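Long-range contacts in surface protein VspA (Borrelia turicatae, PDB 1YJG), which is a variable lipoprotein of the spirochaete outer membrane that probably helps the bacterium evade host immunity through switching among antigenically distinct surface proteins: residues A60-L65 with A88-L93; L20-D25 with K134-I139. All blocks are in the same frame, centred on the assembly; numbering follows the deposited sequence.

Contact 1 (A60-L65 with A88-L93); sequences AVDTKL and ASTSFL
Asp-62 reaches from helix 48-69 to the hydroxyls of Ser-89 and Thr-90 on helix 76-98. Its CB already meets the partner helix: Ser-89 OG lies 3.7 Å from it and Leu-93 CD1 4.1 Å, an apolar touch at the root of a charged side chain. From there CG runs anti to the backbone N (chi1 -162°), which carries the carboxylate across the gap between the helices. At the tip the two oxygens divide the work. OD1 accepts a hydrogen bond from Ser-89 OG at 2.7 Å, on the anti lone pair, the one facing away from OD2. Thr-90 OG1 comes within 2.9 Å of the same OD1, but its proton has Lys-86 O as an alternative acceptor. OD2 takes a hydrogen from a water 3.2 Å away, which also donates to Thr-90 OG1, and forms a salt bridge with Lys-86 one turn back on the partner helix. Beside the carboxylate, Val-61 CG1 packs 4.2 Å from Ser-89 CB, and Leu-65 CD1, 3.8 Å from Ser-89 OG, borders that hydroxyl together with Asp-62 CB. The axes of these two segments approach to 9.3 Å at a signed crossing angle of -147°, an antiparallel pairing in the helical bundle. With a lysine, a serine hydroxyl and a water around it, the carboxylate is probably stabilised as the anion, and it ties the two helices together by polar bonds beside their apolar seam.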
loop_
_atom_site.group_PDB
_atom_site.type_symbol
_atom_site.label_atom_id
_atom_site.label_comp_id
_atom_site.label_asym_id
_atom_site.label_seq_id
_atom_site.Cartn_x
_atom_site.Cartn_y
_atom_site.Cartn_z
ATOM N N ALA A 60 9.442 3.830 0.106
ATOM C CA ALA A 60 8.812 4.227 1.372
ATOM C C ALA A 60 9.064 3.121 2.381
ATOM O O ALA A 60 9.333 3.393 3.543
ATOM C CB ALA A 60 7.315 4.458 1.196
ATOM N N VAL A 61 8.975 1.872 1.920
ATOM C CA VAL A 61 9.214 0.709 2.764
ATOM C C VAL A 61 10.640 0.738 3.312
ATOM O O VAL A 61 10.860 0.532 4.506
ATOM C CB VAL A 61 9.036 -0.593 1.963
ATOM C CG1 VAL A 61 9.693 -1.765 2.682
ATOM C CG2 VAL A 61 7.586 -0.867 1.733
ATOM N N ASP A 62 11.597 0.997 2.426
ATOM C CA ASP A 62 13.017 1.065 2.785
ATOM C C ASP A 62 13.281 2.151 3.846
ATOM O O ASP A 62 14.032 1.930 4.794
ATOM C CB ASP A 62 13.865 1.352 1.544
ATOM C CG ASP A 62 15.332 1.008 1.748
ATOM O OD1 ASP A 62 15.690 -0.188 1.663
ATOM O OD2 ASP A 62 16.196 1.870 1.995
ATOM N N THR A 63 12.651 3.308 3.671
ATOM C CA THR A 63 12.793 4.430 4.590
ATOM C C THR A 63 12.231 4.058 5.968
ATOM O O THR A 63 12.818 4.399 6.982
ATOM C CB THR A 63 12.059 5.663 4.044
ATOM O OG1 THR A 63 12.674 6.091 2.824
ATOM C CG2 THR A 63 12.201 6.873 4.983
ATOM N N LYS A 64 11.098 3.359 5.988
ATOM C CA LYS A 64 10.457 2.941 7.236
ATOM C C LYS A 64 11.291 1.907 7.985
ATOM O O LYS A 64 11.303 1.884 9.202
ATOM C CB LYS A 64 9.048 2.400 6.969
ATOM C CG LYS A 64 8.046 3.480 6.534
ATOM C CD LYS A 64 6.830 2.903 5.839
ATOM C CE LYS A 64 5.923 4.005 5.284
ATOM N NZ LYS A 64 5.130 4.668 6.335
ATOM N N LEU A 65 11.982 1.056 7.245
ATOM C CA LEU A 65 12.828 0.023 7.817
ATOM C C LEU A 65 14.094 0.682 8.336
ATOM O O LEU A 65 14.626 0.261 9.352
ATOM C CB LEU A 65 13.159 -1.059 6.771
ATOM C CG LEU A 65 11.966 -1.910 6.357
ATOM C CD1 LEU A 65 12.249 -2.740 5.097
ATOM C CD2 LEU A 65 11.535 -2.805 7.495
ATOM N N ALA A 88 16.504 -6.726 1.479
ATOM C CA ALA A 88 15.655 -7.091 0.352
ATOM C C ALA A 88 15.081 -5.876 -0.385
ATOM O O ALA A 88 15.119 -5.831 -1.611
ATOM C CB ALA A 88 14.542 -8.048 0.794
ATOM N N SER A 89 14.562 -4.900 0.353
ATOM C CA SER A 89 13.997 -3.696 -0.259
ATOM C C SER A 89 15.099 -2.880 -0.959
ATOM O O SER A 89 14.867 -2.283 -2.006
ATOM C CB SER A 89 13.252 -2.838 0.773
ATOM O OG SER A 89 14.106 -2.375 1.802
ATOM N N THR A 90 16.294 -2.862 -0.378
ATOM C CA THR A 90 17.428 -2.145 -0.954
ATOM C C THR A 90 17.790 -2.839 -2.271
ATOM O O THR A 90 18.042 -2.186 -3.269
ATOM C CB THR A 90 18.624 -2.135 0.039
ATOM O OG1 THR A 90 18.416 -1.117 1.027
ATOM C CG2 THR A 90 19.914 -1.714 -0.623
ATOM N N SER A 91 17.781 -4.169 -2.256
ATOM C CA SER A 91 18.093 -4.998 -3.428
ATOM C C SER A 91 17.120 -4.744 -4.567
ATOM O O SER A 91 17.516 -4.625 -5.729
ATOM C CB SER A 91 18.049 -6.480 -3.057
ATOM O OG SER A 91 19.324 -6.917 -2.639
ATOM N N PHE A 92 15.838 -4.684 -4.235
ATOM C CA PHE A 92 14.809 -4.430 -5.231
ATOM C C PHE A 92 15.060 -3.088 -5.919
ATOM O O PHE A 92 15.021 -2.992 -7.141
ATOM C CB PHE A 92 13.412 -4.397 -4.593
ATOM C CG PHE A 92 12.336 -4.005 -5.558
ATOM C CD1 PHE A 92 11.734 -4.966 -6.363
ATOM C CD2 PHE A 92 11.978 -2.676 -5.716
ATOM C CE1 PHE A 92 10.763 -4.613 -7.276
ATOM C CE2 PHE A 92 11.008 -2.313 -6.639
ATOM C CZ PHE A 92 10.399 -3.277 -7.414
ATOM N N LEU A 93 15.315 -2.054 -5.125
ATOM C CA LEU A 93 15.559 -0.708 -5.657
ATOM C C LEU A 93 16.813 -0.627 -6.536
ATOM O O LEU A 93 16.781 -0.028 -7.602
ATOM C CB LEU A 93 15.655 0.316 -4.517
ATOM C CG LEU A 93 14.433 0.443 -3.608
ATOM C CD1 LEU A 93 14.756 1.362 -2.422
ATOM C CD2 LEU A 93 13.227 0.958 -4.372
HETATM O O HOH W 1 19.187 1.854 0.934
#

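Contact 2 (L20-D25 with K134-I139); sequences LVKSID and KLNTAI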
loop_
_atom_site.group_PDB
_atom_site.type_symbol
_atom_site.label_atom_id
_atom_site.label_comp_id
_atom_site.label_asym_id
_atom_site.label_seq_id
_atom_site.Cartn_x
_atom_site.Cartn_y
_atom_site.Cartn_z
ATOM N N LEU A 20 2.306 -2.502 2.765
ATOM C CA LEU A 20 2.892 -1.859 1.591
ATOM C C LEU A 20 3.524 -2.883 0.621
ATOM O O LEU A 20 3.400 -2.743 -0.591
ATOM C CB LEU A 20 3.946 -0.840 1.998
ATOM C CG LEU A 20 3.442 0.441 2.675
ATOM C CD1 LEU A 20 4.610 1.348 2.974
ATOM C CD2 LEU A 20 2.427 1.173 1.800
ATOM N N VAL A 21 4.199 -3.891 1.169
ATOM C CA VAL A 21 4.849 -4.924 0.379
ATOM C C VAL A 21 3.797 -5.746 -0.387
ATOM O O VAL A 21 3.941 -5.981 -1.585
ATOM C CB VAL A 21 5.756 -5.825 1.261
ATOM C CG1 VAL A 21 6.226 -7.066 0.506
ATOM C CG2 VAL A 21 6.952 -5.034 1.764
ATOM N N LYS A 22 2.735 -6.132 0.311
ATOM C CA LYS A 22 1.647 -6.893 -0.273
ATOM C C LYS A 22 0.875 -6.049 -1.288
ATOM O O LYS A 22 0.282 -6.603 -2.236
ATOM C CB LYS A 22 0.680 -7.385 0.806
ATOM C CG LYS A 22 1.284 -8.303 1.879
ATOM C CD LYS A 22 2.016 -9.507 1.294
ATOM C CE LYS A 22 2.669 -10.303 2.414
ATOM N NZ LYS A 22 3.456 -11.445 1.916
ATOM N N SER A 23 0.891 -4.726 -1.098
ATOM C CA SER A 23 0.192 -3.787 -1.981
ATOM C C SER A 23 0.751 -3.873 -3.383
ATOM O O SER A 23 0.052 -3.559 -4.337
ATOM C CB SER A 23 0.235 -2.336 -1.450
ATOM O OG SER A 23 1.411 -1.618 -1.807
ATOM N N ILE A 24 2.009 -4.298 -3.503
ATOM C CA ILE A 24 2.646 -4.447 -4.811
ATOM C C ILE A 24 1.900 -5.543 -5.619
ATOM O O ILE A 24 1.899 -5.503 -6.838
ATOM C CB ILE A 24 4.157 -4.763 -4.687
ATOM C CG1 ILE A 24 4.873 -3.776 -3.747
ATOM C CG2 ILE A 24 4.814 -4.756 -6.068
ATOM C CD1 ILE A 24 4.700 -2.299 -4.086
ATOM N N ASP A 25 1.289 -6.524 -4.939
ATOM C CA ASP A 25 0.518 -7.577 -5.624
ATOM C C ASP A 25 -0.735 -6.936 -6.250
ATOM O O ASP A 25 -1.234 -7.409 -7.263
ATOM C CB ASP A 25 0.057 -8.687 -4.677
ATOM C CG ASP A 25 1.197 -9.412 -3.997
ATOM O OD1 ASP A 25 2.335 -9.402 -4.525
ATOM O OD2 ASP A 25 1.034 -10.006 -2.904
ATOM N N LYS A 134 11.788 -12.256 -2.117
ATOM C CA LYS A 134 12.609 -12.339 -0.906
ATOM C C LYS A 134 12.131 -11.305 0.114
ATOM O O LYS A 134 12.134 -11.556 1.310
ATOM C CB LYS A 134 14.103 -12.128 -1.227
ATOM C CG LYS A 134 14.664 -13.171 -2.213
ATOM C CD LYS A 134 16.201 -13.183 -2.303
ATOM C CE LYS A 134 16.728 -14.461 -2.976
ATOM N NZ LYS A 134 17.469 -14.170 -4.246
ATOM N N LEU A 135 11.690 -10.150 -0.373
ATOM C CA LEU A 135 11.199 -9.083 0.490
ATOM C C LEU A 135 9.931 -9.534 1.200
ATOM O O LEU A 135 9.711 -9.185 2.366
ATOM C CB LEU A 135 10.913 -7.838 -0.343
ATOM C CG LEU A 135 10.253 -6.622 0.291
ATOM C CD1 LEU A 135 11.017 -6.157 1.508
ATOM C CD2 LEU A 135 10.150 -5.498 -0.745
ATOM N N ASN A 136 9.099 -10.296 0.480
ATOM C CA ASN A 136 7.846 -10.826 1.009
ATOM C C ASN A 136 8.139 -11.866 2.087
ATOM O O ASN A 136 7.529 -11.878 3.148
ATOM C CB ASN A 136 6.996 -11.458 -0.107
ATOM C CG ASN A 136 6.023 -10.467 -0.752
ATOM O OD1 ASN A 136 4.882 -10.335 -0.316
ATOM N ND2 ASN A 136 6.470 -9.784 -1.803
ATOM N N THR A 137 9.069 -12.761 1.793
ATOM C CA THR A 137 9.459 -13.806 2.731
ATOM C C THR A 137 9.981 -13.176 4.014
ATOM O O THR A 137 9.627 -13.591 5.114
ATOM C CB THR A 137 10.581 -14.665 2.120
ATOM O OG1 THR A 137 10.051 -15.492 1.077
ATOM C CG2 THR A 137 11.153 -15.653 3.133
ATOM N N ALA A 138 10.830 -12.169 3.852
ATOM C CA ALA A 138 11.444 -11.469 4.971
ATOM C C ALA A 138 10.462 -10.711 5.849
ATOM O O ALA A 138 10.578 -10.736 7.078
ATOM C CB ALA A 138 12.518 -10.526 4.447
ATOM N N ILE A 139 9.508 -10.020 5.226
ATOM C CA ILE A 139 8.525 -9.242 5.979
ATOM C C ILE A 139 7.523 -10.143 6.708
ATOM O O ILE A 139 7.032 -9.783 7.785
ATOM C CB ILE A 139 7.820 -8.170 5.069
ATOM C CG1 ILE A 139 7.091 -7.123 5.917
ATOM C CG2 ILE A 139 6.844 -8.815 4.085
ATOM C CD1 ILE A 139 7.910 -6.522 7.052
HETATM O O HOH W 2 4.658 -8.089 -3.050
HETATM O O HOH W 3 2.473 -11.386 -1.457
#
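Val-21 of helix 2-28 presses both its methyls against helix 129-155. CG2 rests on Leu-135, 3.9 Å from its CG, while CG1 is shared: it lies 4.1 Å from the same Leu-135 CG, 4.0 Å from Ile-139 CG2, and sits over the face of the Asn-136 amide, 3.6 Å from ND2. With CG1 anti to the backbone N (chi1 169°), the valine spreads between the apolar pair, Leu-135 and Ile-139, and that amide face.

Next along the helix, Lys-22 supplies the direct hydrogen bond across the contact. Its NZ donates to Asn-136 OD1 at 2.9 Å, lying in the carbonyl plane on a lone pair with a C=O...N angle of 134°. The lysine chain bends at its second torsion (chi2 -54°) and then runs extended, so that CD and CE pass beside the amide oxygen before NZ reaches it. At the other end of the amide, ND2 bonds to Leu-132 O one turn back on its own helix, which sets the orientation of the group.

Around this first shell, two waters join the amide to Asp-25. One donates to Val-21 O and to Asp-25 OD1 and accepts from Asn-136 ND2 at 2.8 Å. The other donates to Asp-25 OD2 and, at 2.9 Å, to Asn-136 OD1. Lys-22 NZ also forms a salt bridge with Asp-140, so the lysine is held by two residues of helix 129-155. Behind Leu-135 lies Val-85 of helix 76-98, while Ile-139 continues the seam along helix 2-28 onto Val-14 and Val-17.

The bonds at both ends of the Asn-136 amide fix its rotation and satisfy a buried polar group at the edge of an apolar seam. Asp-140 probably helps to balance the ammonium charge of Lys-22, whereas Asp-25 reaches the amide through water.

In the fold
Contact 1 joins neighbours in the chain, helices 48-69 and 76-98, whereas contact 2 brings together helices 2-28 and 129-155 near the two ends of the modelled chain, so the first is nested within the loop that the second closes. Their centres lie about 10 Å apart and they touch directly: Val-61 CG2 packs 3.6 Å from Leu-20 CB, and Ala-88 CB 3.5 Å from Leu-135 CA. Together they join all four long helices near the middle of the bundle that makes up this core fragment of the lipoprotein. Leu-20 and Ser-23 also pack against the second subunit, on its Thr-19 and Leu-20 respectively, placing helix 2-28 at the dimer interface.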